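Local atomic coordinates of glycosylation Associate Protein 2 (Streptococcus agalactiae serotype V, PDB entry 6OYC), a protein that forms part of the Gap123 complex and probably helps glycosylate and export a surface protein through the accessory Sec system. Residues Gly272-Ile277 with Gln352-Phe357; Thr298-Gly303 with Ala500-Gln505; Tyr438-Ile443 with Leu472-Gly477. All coordinates share one frame; numbering follows the deposited sequence.

Interaction 1: residues Gly272-Ile277 with Gln352-Phe357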
loop_
_atom_site.group_PDB
_atom_site.type_symbol
_atom_site.label_atom_id
_atom_site.label_comp_id
_atom_site.label_asym_id
_atom_site.label_seq_id
_atom_site.Cartn_x
_atom_site.Cartn_y
_atom_site.Cartn_z
ATOM N N GLY B 272 -5.672 -4.078 7.622
ATOM C CA GLY B 272 -4.356 -4.487 8.076
ATOM C C GLY B 272 -3.190 -3.827 7.363
ATOM O O GLY B 272 -2.049 -3.990 7.810
ATOM N N GLY B 273 -3.431 -3.082 6.280
ATOM C CA GLY B 273 -2.333 -2.463 5.558
ATOM C C GLY B 273 -1.580 -1.448 6.403
ATOM O O GLY B 273 -2.116 -0.846 7.333
ATOM N N GLU B 274 -0.310 -1.250 6.070
ATOM C CA GLU B 274 0.574 -0.395 6.852
ATOM C C GLU B 274 1.174 0.694 5.971
ATOM O O GLU B 274 1.536 0.448 4.812
ATOM C CB GLU B 274 1.699 -1.213 7.500
ATOM C CG GLU B 274 1.244 -2.105 8.660
ATOM C CD GLU B 274 2.433 -2.684 9.442
ATOM O OE1 GLU B 274 2.969 -3.745 9.044
ATOM O OE2 GLU B 274 2.847 -2.057 10.441
ATOM N N ARG B 275 1.288 1.893 6.534
ATOM C CA ARG B 275 1.864 3.045 5.858
ATOM C C ARG B 275 3.228 3.346 6.465
ATOM O O ARG B 275 3.374 3.351 7.690
ATOM C CB ARG B 275 0.942 4.254 5.998
ATOM C CG ARG B 275 1.510 5.595 5.492
ATOM C CD ARG B 275 0.344 6.554 5.199
ATOM N NE ARG B 275 0.763 7.915 4.906
ATOM C CZ ARG B 275 0.980 8.851 5.827
ATOM N NH1 ARG B 275 0.831 8.580 7.120
ATOM N NH2 ARG B 275 1.335 10.063 5.453
ATOM N N HIS B 276 4.217 3.593 5.614
ATOM C CA HIS B 276 5.529 4.034 6.056
ATOM C C HIS B 276 5.893 5.298 5.286
ATOM O O HIS B 276 5.445 5.488 4.150
ATOM C CB HIS B 276 6.587 2.927 5.848
ATOM C CG HIS B 276 6.084 1.548 6.158
ATOM N ND1 HIS B 276 6.422 0.871 7.308
ATOM C CD2 HIS B 276 5.250 0.728 5.473
ATOM C CE1 HIS B 276 5.829 -0.311 7.314
ATOM N NE2 HIS B 276 5.106 -0.420 6.215
ATOM N N ILE B 277 6.697 6.169 5.903
ATOM C CA ILE B 277 6.974 7.480 5.323
ATOM C C ILE B 277 8.336 7.984 5.789
ATOM O O ILE B 277 8.805 7.650 6.880
ATOM C CB ILE B 277 5.843 8.475 5.684
ATOM C CG1 ILE B 277 5.893 9.701 4.796
ATOM C CG2 ILE B 277 5.891 8.878 7.152
ATOM C CD1 ILE B 277 4.544 10.374 4.687
ATOM N N GLN B 352 12.545 -7.288 6.886
ATOM C CA GLN B 352 13.233 -7.975 7.981
ATOM C C GLN B 352 12.340 -8.102 9.205
ATOM O O GLN B 352 12.404 -9.109 9.925
ATOM C CB GLN B 352 14.525 -7.240 8.348
ATOM C CG GLN B 352 15.532 -7.237 7.212
ATOM C CD GLN B 352 16.937 -6.753 7.583
ATOM O OE1 GLN B 352 17.919 -7.289 7.071
ATOM N NE2 GLN B 352 17.036 -5.722 8.433
ATOM N N GLU B 353 11.492 -7.101 9.446
ATOM C CA GLU B 353 10.604 -7.163 10.596
ATOM C C GLU B 353 9.624 -8.325 10.474
ATOM O O GLU B 353 9.332 -9.003 11.466
ATOM C CB GLU B 353 9.874 -5.833 10.750
ATOM C CG GLU B 353 9.102 -5.663 12.037
ATOM C CD GLU B 353 8.211 -4.423 11.999
ATOM O OE1 GLU B 353 6.969 -4.579 11.956
ATOM O OE2 GLU B 353 8.756 -3.296 11.991
ATOM N N LYS B 354 9.127 -8.597 9.264
ATOM C CA LYS B 354 8.170 -9.689 9.121
ATOM C C LYS B 354 8.851 -11.051 9.112
ATOM O O LYS B 354 8.245 -12.040 9.544
ATOM C CB LYS B 354 7.344 -9.512 7.853
ATOM C CG LYS B 354 6.733 -8.140 7.735
ATOM C CD LYS B 354 5.769 -7.854 8.861
ATOM C CE LYS B 354 5.462 -6.358 8.936
ATOM N NZ LYS B 354 4.425 -6.073 9.965
ATOM N N LEU B 355 10.088 -11.129 8.607
ATOM C CA LEU B 355 10.884 -12.336 8.802
ATOM C C LEU B 355 11.065 -12.619 10.286
ATOM O O LEU B 355 10.813 -13.738 10.753
ATOM C CB LEU B 355 12.243 -12.195 8.119
ATOM C CG LEU B 355 12.262 -12.543 6.632
ATOM C CD1 LEU B 355 13.480 -11.946 5.976
ATOM C CD2 LEU B 355 12.232 -14.020 6.424
ATOM N N ALA B 356 11.482 -11.598 11.045
ATOM C CA ALA B 356 11.633 -11.740 12.491
ATOM C C ALA B 356 10.338 -12.222 13.136
ATOM O O ALA B 356 10.333 -13.201 13.891
ATOM C CB ALA B 356 12.085 -10.412 13.102
ATOM N N PHE B 357 9.222 -11.554 12.839
ATOM C CA PHE B 357 7.932 -11.980 13.381
ATOM C C PHE B 357 7.676 -13.461 13.127
ATOM O O PHE B 357 7.159 -14.162 14.001
ATOM C CB PHE B 357 6.807 -11.138 12.772
ATOM C CG PHE B 357 5.416 -11.548 13.206
ATOM C CD1 PHE B 357 4.847 -11.025 14.361
ATOM C CD2 PHE B 357 4.668 -12.426 12.444
ATOM C CE1 PHE B 357 3.551 -11.379 14.746
ATOM C CE2 PHE B 357 3.377 -12.786 12.826
ATOM C CZ PHE B 357 2.817 -12.262 13.974
#
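Glu274 and Lys354 meet at the ends of two long side chains in a single salt bridge. NZ of Lys354 donates a hydrogen bond to OE1 of Glu274 at 2.9 Å, coming to the syn side of the carboxylate and lying only 18° out of its plane. One other close approach belongs to the same pairing: CE of Lys354 lies 3.6 Å from that OE1. The ammonium group also serves a second acid on its own helix, since Glu353 OE1 stands 3.6 Å from Lys354 NZ. The two carboxylates keep their distance, with OE1 of Glu274 and OE1 of Glu353 5.0 Å apart, and the shared lysine between them would probably ease their mutual repulsion.

Length makes this possible, because the nearest CA atoms, those of Glu274 and Lys354, are 12.2 Å apart. The lysine bends once, at chi2 (-62°), and then runs straight to its tip; the glutamate is extended beyond CG and comes from the opposite direction. Glu274 begins strand 274-277, an outermost strand of the mixed sheet, whose strand order is that of the alpha/beta hydrolase fold. Lys354 belongs to helix 341-358, which packs on one face of the same sheet and leads into strand 365-370; both partners are partly exposed.

Further out, both partners touch strand 283-289, Glu274 at Thr286 and Lys354 at Phe288. Backbone hydrogen bonds between Glu274 and Thr286 and between His276 and Phe284 hold the edge strand in place, while the His276 ring stacks on that of Phe284. Arg275 forms a salt bridge with Glu283 and a cation-pi contact with Phe189 of strand 185-195.

Interaction 2: residues Thr298-Gly303 with Ala500-Gln505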
loop_
_atom_site.group_PDB
_atom_site.type_symbol
_atom_site.label_atom_id
_atom_site.label_comp_id
_atom_site.label_asym_id
_atom_site.label_seq_id
_atom_site.Cartn_x
_atom_site.Cartn_y
_atom_site.Cartn_z
ATOM N N THR B 298 6.896 -14.955 1.117
ATOM C CA THR B 298 6.979 -14.510 -0.272
ATOM C C THR B 298 6.574 -13.042 -0.408
ATOM O O THR B 298 5.437 -12.675 -0.091
ATOM C CB THR B 298 6.094 -15.383 -1.149
ATOM O OG1 THR B 298 4.750 -15.326 -0.648
ATOM C CG2 THR B 298 6.598 -16.821 -1.124
ATOM N N VAL B 299 7.476 -12.221 -0.937
ATOM C CA VAL B 299 7.279 -10.777 -1.051
ATOM C C VAL B 299 7.061 -10.417 -2.516
ATOM O O VAL B 299 7.877 -10.769 -3.380
ATOM C CB VAL B 299 8.482 -10.008 -0.473
ATOM C CG1 VAL B 299 8.305 -8.500 -0.633
ATOM C CG2 VAL B 299 8.710 -10.381 0.987
ATOM N N TYR B 300 5.970 -9.705 -2.798
ATOM C CA TYR B 300 5.679 -9.207 -4.141
ATOM C C TYR B 300 5.695 -7.686 -4.133
ATOM O O TYR B 300 4.881 -7.065 -3.442
ATOM C CB TYR B 300 4.324 -9.709 -4.636
ATOM C CG TYR B 300 4.013 -9.305 -6.060
ATOM C CD1 TYR B 300 4.831 -9.710 -7.115
ATOM C CD2 TYR B 300 2.891 -8.521 -6.357
ATOM C CE1 TYR B 300 4.546 -9.346 -8.422
ATOM C CE2 TYR B 300 2.604 -8.146 -7.663
ATOM C CZ TYR B 300 3.434 -8.565 -8.692
ATOM O OH TYR B 300 3.148 -8.203 -9.989
ATOM N N PHE B 301 6.624 -7.091 -4.889
ATOM C CA PHE B 301 6.619 -5.650 -5.111
ATOM C C PHE B 301 5.648 -5.302 -6.239
ATOM O O PHE B 301 5.710 -5.888 -7.327
ATOM C CB PHE B 301 8.011 -5.143 -5.473
ATOM C CG PHE B 301 8.981 -5.088 -4.319
ATOM C CD1 PHE B 301 9.589 -6.245 -3.849
ATOM C CD2 PHE B 301 9.328 -3.879 -3.744
ATOM C CE1 PHE B 301 10.491 -6.201 -2.811
ATOM C CE2 PHE B 301 10.240 -3.830 -2.698
ATOM C CZ PHE B 301 10.821 -4.992 -2.229
ATOM N N SER B 302 4.763 -4.339 -5.988
ATOM C CA SER B 302 3.781 -3.968 -6.995
ATOM C C SER B 302 4.461 -3.300 -8.182
ATOM O O SER B 302 5.454 -2.577 -8.035
ATOM C CB SER B 302 2.728 -3.025 -6.404
ATOM O OG SER B 302 1.963 -3.653 -5.395
ATOM N N GLY B 303 3.909 -3.546 -9.369
ATOM C CA GLY B 303 4.344 -2.842 -10.556
ATOM C C GLY B 303 3.868 -1.381 -10.571
ATOM O O GLY B 303 3.257 -0.866 -9.633
ATOM N N ALA B 500 1.811 -16.773 -16.460
ATOM C CA ALA B 500 1.902 -18.219 -16.277
ATOM C C ALA B 500 3.301 -18.638 -15.860
ATOM O O ALA B 500 3.465 -19.494 -14.989
ATOM C CB ALA B 500 1.487 -18.938 -17.561
ATOM N N TRP B 501 4.324 -18.035 -16.461
ATOM C CA TRP B 501 5.693 -18.351 -16.076
ATOM C C TRP B 501 5.954 -17.969 -14.626
ATOM O O TRP B 501 6.497 -18.765 -13.849
ATOM C CB TRP B 501 6.677 -17.632 -16.999
ATOM C CG TRP B 501 8.095 -17.798 -16.550
ATOM C CD1 TRP B 501 8.935 -18.822 -16.865
ATOM C CD2 TRP B 501 8.832 -16.928 -15.678
ATOM N NE1 TRP B 501 10.153 -18.642 -16.257
ATOM C CE2 TRP B 501 10.117 -17.488 -15.521
ATOM C CE3 TRP B 501 8.534 -15.730 -15.021
ATOM C CZ2 TRP B 501 11.105 -16.888 -14.735
ATOM C CZ3 TRP B 501 9.518 -15.139 -14.241
ATOM C CH2 TRP B 501 10.785 -15.719 -14.103
ATOM N N PHE B 502 5.580 -16.741 -14.254
ATOM C CA PHE B 502 5.813 -16.245 -12.900
ATOM C C PHE B 502 5.145 -17.139 -11.865
ATOM O O PHE B 502 5.773 -17.546 -10.881
ATOM C CB PHE B 502 5.300 -14.806 -12.793
ATOM C CG PHE B 502 5.535 -14.151 -11.450
ATOM C CD1 PHE B 502 6.704 -13.436 -11.205
ATOM C CD2 PHE B 502 4.563 -14.200 -10.455
ATOM C CE1 PHE B 502 6.916 -12.807 -9.975
ATOM C CE2 PHE B 502 4.762 -13.576 -9.228
ATOM C CZ PHE B 502 5.939 -12.880 -8.986
ATOM N N THR B 503 3.868 -17.461 -12.074
ATOM C CA THR B 503 3.184 -18.310 -11.110
ATOM C C THR B 503 3.708 -19.743 -11.152
ATOM O O THR B 503 3.757 -20.411 -10.112
ATOM C CB THR B 503 1.669 -18.282 -11.343
ATOM O OG1 THR B 503 1.048 -19.247 -10.486
ATOM C CG2 THR B 503 1.319 -18.619 -12.778
ATOM N N SER B 504 4.113 -20.226 -12.334
ATOM C CA SER B 504 4.695 -21.562 -12.435
ATOM C C SER B 504 6.040 -21.622 -11.727
ATOM O O SER B 504 6.321 -22.567 -10.977
ATOM C CB SER B 504 4.847 -21.967 -13.904
ATOM O OG SER B 504 5.899 -22.903 -14.077
ATOM N N GLN B 505 6.890 -20.620 -11.959
ATOM C CA GLN B 505 8.169 -20.571 -11.266
ATOM C C GLN B 505 7.982 -20.548 -9.756
ATOM O O GLN B 505 8.794 -21.119 -9.020
ATOM C CB GLN B 505 8.955 -19.352 -11.733
ATOM C CG GLN B 505 10.429 -19.611 -11.894
ATOM C CD GLN B 505 10.729 -20.713 -12.883
ATOM O OE1 GLN B 505 9.976 -20.937 -13.834
ATOM N NE2 GLN B 505 11.838 -21.410 -12.665
#
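A single pair of aromatic rings, Tyr300 and Phe502, carries this buried contact. The tight spot is at the far end of the phenylalanine: CZ of Phe502 lies 3.8 Å from CE1 of Tyr300 and equally close to CD1 of that ring, so it rests against one bond of the tyrosine. The planes are inclined at 65° and the centroids are 5.8 Å apart, an oblique meeting. Both side chains swing CG away from their own backbone N (chi1 -176° for Tyr300, -178° for Phe502), which sends the rings out to meet in the middle.

Away from that point the contact thins quickly. The backbones stay well separated, and the helix turns Ala500 and Ser504 to its exposed side.

The strand order fits an alpha/beta hydrolase fold, in which strand 297-301 is central and the C-terminal helix 495-514 covers one face. Met315 of helix 313-318 touches both side chains. Beyond them, strand 365-370 offers Leu370 to Tyr300 and Ser368 to Phe502; Leu370 falls within a sequence consistent with a nucleophile elbow (Gly369, Ser371, Gly373), and Ser368 comes just before it.

Interaction 3: residues Tyr438-Ile443 with Leu472-Gly477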
loop_
_atom_site.group_PDB
_atom_site.type_symbol
_atom_site.label_atom_id
_atom_site.label_comp_id
_atom_site.label_asym_id
_atom_site.label_seq_id
_atom_site.Cartn_x
_atom_site.Cartn_y
_atom_site.Cartn_z
ATOM N N TYR B 438 23.617 3.910 -9.513
ATOM C CA TYR B 438 22.919 3.814 -8.235
ATOM C C TYR B 438 22.401 2.406 -7.983
ATOM O O TYR B 438 22.506 1.881 -6.867
ATOM C CB TYR B 438 21.765 4.811 -8.229
ATOM C CG TYR B 438 21.104 5.013 -6.894
ATOM C CD1 TYR B 438 21.686 5.818 -5.925
ATOM C CD2 TYR B 438 19.881 4.427 -6.615
ATOM C CE1 TYR B 438 21.068 6.030 -4.708
ATOM C CE2 TYR B 438 19.258 4.629 -5.395
ATOM C CZ TYR B 438 19.857 5.434 -4.450
ATOM O OH TYR B 438 19.249 5.640 -3.242
ATOM N N PHE B 439 21.835 1.778 -9.011
ATOM C CA PHE B 439 21.352 0.411 -8.857
ATOM C C PHE B 439 22.501 -0.564 -8.582
ATOM O O PHE B 439 22.442 -1.354 -7.628
ATOM C CB PHE B 439 20.569 -0.011 -10.104
ATOM C CG PHE B 439 20.127 -1.450 -10.073
ATOM C CD1 PHE B 439 18.944 -1.810 -9.440
ATOM C CD2 PHE B 439 20.905 -2.445 -10.653
ATOM C CE1 PHE B 439 18.543 -3.132 -9.400
ATOM C CE2 PHE B 439 20.509 -3.766 -10.616
ATOM C CZ PHE B 439 19.332 -4.115 -9.991
ATOM N N TRP B 440 23.558 -0.525 -9.403
ATOM C CA TRP B 440 24.597 -1.553 -9.301
ATOM C C TRP B 440 25.456 -1.407 -8.052
ATOM O O TRP B 440 26.022 -2.406 -7.602
ATOM C CB TRP B 440 25.461 -1.551 -10.556
ATOM C CG TRP B 440 24.645 -1.853 -11.719
ATOM C CD1 TRP B 440 24.208 -0.971 -12.648
ATOM C CD2 TRP B 440 24.081 -3.125 -12.065
ATOM N NE1 TRP B 440 23.418 -1.614 -13.572
ATOM C CE2 TRP B 440 23.327 -2.938 -13.235
ATOM C CE3 TRP B 440 24.152 -4.403 -11.510
ATOM C CZ2 TRP B 440 22.648 -3.983 -13.861
ATOM C CZ3 TRP B 440 23.475 -5.438 -12.137
ATOM C CH2 TRP B 440 22.734 -5.222 -13.293
ATOM N N LYS B 441 25.536 -0.204 -7.470
ATOM C CA LYS B 441 26.292 -0.050 -6.237
ATOM C C LYS B 441 25.642 -0.840 -5.105
ATOM O O LYS B 441 26.332 -1.402 -4.250
ATOM C CB LYS B 441 26.434 1.430 -5.869
ATOM C CG LYS B 441 26.534 1.702 -4.366
ATOM C CD LYS B 441 26.279 3.166 -4.023
ATOM C CE LYS B 441 26.323 3.396 -2.523
ATOM N NZ LYS B 441 27.683 3.786 -2.045
ATOM N N SER B 442 24.315 -0.889 -5.083
ATOM C CA SER B 442 23.634 -1.753 -4.126
ATOM C C SER B 442 23.959 -3.217 -4.396
ATOM O O SER B 442 24.194 -3.997 -3.469
ATOM C CB SER B 442 22.123 -1.506 -4.202
ATOM O OG SER B 442 21.414 -2.320 -3.291
ATOM N N ILE B 443 23.970 -3.597 -5.671
ATOM C CA ILE B 443 24.295 -4.966 -6.061
ATOM C C ILE B 443 25.720 -5.314 -5.642
ATOM O O ILE B 443 25.942 -6.233 -4.847
ATOM C CB ILE B 443 24.097 -5.149 -7.576
ATOM C CG1 ILE B 443 22.627 -4.922 -7.948
ATOM C CG2 ILE B 443 24.585 -6.514 -8.010
ATOM C CD1 ILE B 443 21.648 -5.602 -7.023
ATOM N N LEU B 472 24.219 -11.078 -15.333
ATOM C CA LEU B 472 25.168 -12.183 -15.384
ATOM C C LEU B 472 26.594 -11.691 -15.192
ATOM O O LEU B 472 27.376 -12.303 -14.454
ATOM C CB LEU B 472 25.040 -12.924 -16.710
ATOM C CG LEU B 472 23.653 -13.485 -17.000
ATOM C CD1 LEU B 472 23.334 -13.366 -18.468
ATOM C CD2 LEU B 472 23.575 -14.929 -16.562
ATOM N N GLN B 473 26.942 -10.573 -15.834
ATOM C CA GLN B 473 28.296 -10.043 -15.740
ATOM C C GLN B 473 28.733 -9.849 -14.293
ATOM O O GLN B 473 29.927 -9.953 -13.988
ATOM C CB GLN B 473 28.394 -8.726 -16.512
ATOM C CG GLN B 473 28.172 -8.877 -18.013
ATOM C CD GLN B 473 28.421 -7.584 -18.798
ATOM O OE1 GLN B 473 29.398 -6.865 -18.555
ATOM N NE2 GLN B 473 27.534 -7.291 -19.753
ATOM N N TYR B 474 27.784 -9.593 -13.386
ATOM C CA TYR B 474 28.132 -9.369 -11.987
ATOM C C TYR B 474 28.337 -10.654 -11.210
ATOM O O TYR B 474 28.733 -10.595 -10.043
ATOM C CB TYR B 474 27.071 -8.517 -11.301
ATOM C CG TYR B 474 27.511 -7.083 -11.235
ATOM C CD1 TYR B 474 27.130 -6.169 -12.215
ATOM C CD2 TYR B 474 28.361 -6.652 -10.225
ATOM C CE1 TYR B 474 27.556 -4.847 -12.169
ATOM C CE2 TYR B 474 28.794 -5.347 -10.178
ATOM C CZ TYR B 474 28.385 -4.441 -11.147
ATOM O OH TYR B 474 28.811 -3.130 -11.103
ATOM N N PHE B 475 28.076 -11.802 -11.824
ATOM C CA PHE B 475 28.486 -13.083 -11.266
ATOM C C PHE B 475 29.541 -13.718 -12.163
ATOM O O PHE B 475 30.715 -13.771 -11.784
ATOM C CB PHE B 475 27.269 -13.994 -11.059
ATOM C CG PHE B 475 26.207 -13.369 -10.201
ATOM C CD1 PHE B 475 25.175 -12.658 -10.780
ATOM C CD2 PHE B 475 26.275 -13.457 -8.807
ATOM C CE1 PHE B 475 24.209 -12.060 -10.006
ATOM C CE2 PHE B 475 25.334 -12.868 -8.015
ATOM C CZ PHE B 475 24.284 -12.162 -8.607
ATOM N N ARG B 476 29.161 -14.194 -13.353
ATOM C CA ARG B 476 30.097 -14.787 -14.312
ATOM C C ARG B 476 30.743 -16.054 -13.754
ATOM O O ARG B 476 30.812 -17.078 -14.443
ATOM C CB ARG B 476 31.165 -13.765 -14.723
ATOM C CG ARG B 476 32.116 -14.230 -15.817
ATOM C CD ARG B 476 33.083 -13.120 -16.201
ATOM N NE ARG B 476 32.380 -11.927 -16.669
ATOM C CZ ARG B 476 32.033 -11.713 -17.934
ATOM N NH1 ARG B 476 32.323 -12.613 -18.865
ATOM N NH2 ARG B 476 31.398 -10.598 -18.269
ATOM N N GLY B 477 31.240 -15.986 -12.519
ATOM C CA GLY B 477 31.625 -17.175 -11.790
ATOM C C GLY B 477 30.442 -18.098 -11.580
ATOM O O GLY B 477 30.334 -19.132 -12.245
#
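Trp440 is the first residue of segment 438-443 to touch its partner, Tyr474, and it does so with Phe439 at its back. CD2 of Phe439 sits 3.5 Å above the indole plane, over its centre, while Tyr474 lies beyond the opposite side of that plane. There the phenol runs almost exactly parallel to the six-membered ring, with 3° between planes. It is slid well aside, however: the centroids are 5.0 Å apart and the rings barely overlap, so this is no full stack. CE3 of Trp440 lies 3.5 Å from CE1 of Tyr474. Farther along the phenol, OH of Tyr474 comes within 3.7 Å of CB of Trp440.

With CG anti to the carbonyl carbon (chi1 -61°), the indole is carried toward the tyrosine. A hydrogen bond from its NE1 to Asn397 OD1 helps fix its rotation. One turn of helix after Phe439, Ile443 adds a looser apolar touch through its CG2 branch, 4.4 Å from CD2 of Tyr474.

Tyr474 itself is an exposed residue that sets its ring beside the buried Trp440 and Ile443, and its hydroxyl is hydrogen-bonded to Glu444 OE1, just past the first segment.

Helix 429-444 is thereby joined to segment 472-477, on helix 467-473 and the chain that follows. Its inner side, through Phe439 and Ile443, packs on helix 372-381, whereas Leu472 and Phe475 rest on Ile482 of strand 482-487, an outermost strand of the mixed sheet.

How the interactions relate
All three contacts belong to the part of the chain built on the mixed sheet whose strand order matches an alpha/beta hydrolase. Interaction 1 involves its outermost strand 274-277, interaction 2 its central strand 297-301, and interaction 3 lies by the other margin, near strand 482-487. Their centres are about 20 Å (1 and 2), 22 Å (2 and 3) and 28 Å (1 and 3) apart, and none touches another. Along the chain, interactions 1 and 2 interleave, interaction 3 is nested inside the loop closed by interaction 2, and interaction 1 closes before 3 opens. Interactions 1 and 2 each tie a strand to a helix far along the chain; interaction 3 joins regions close in sequence.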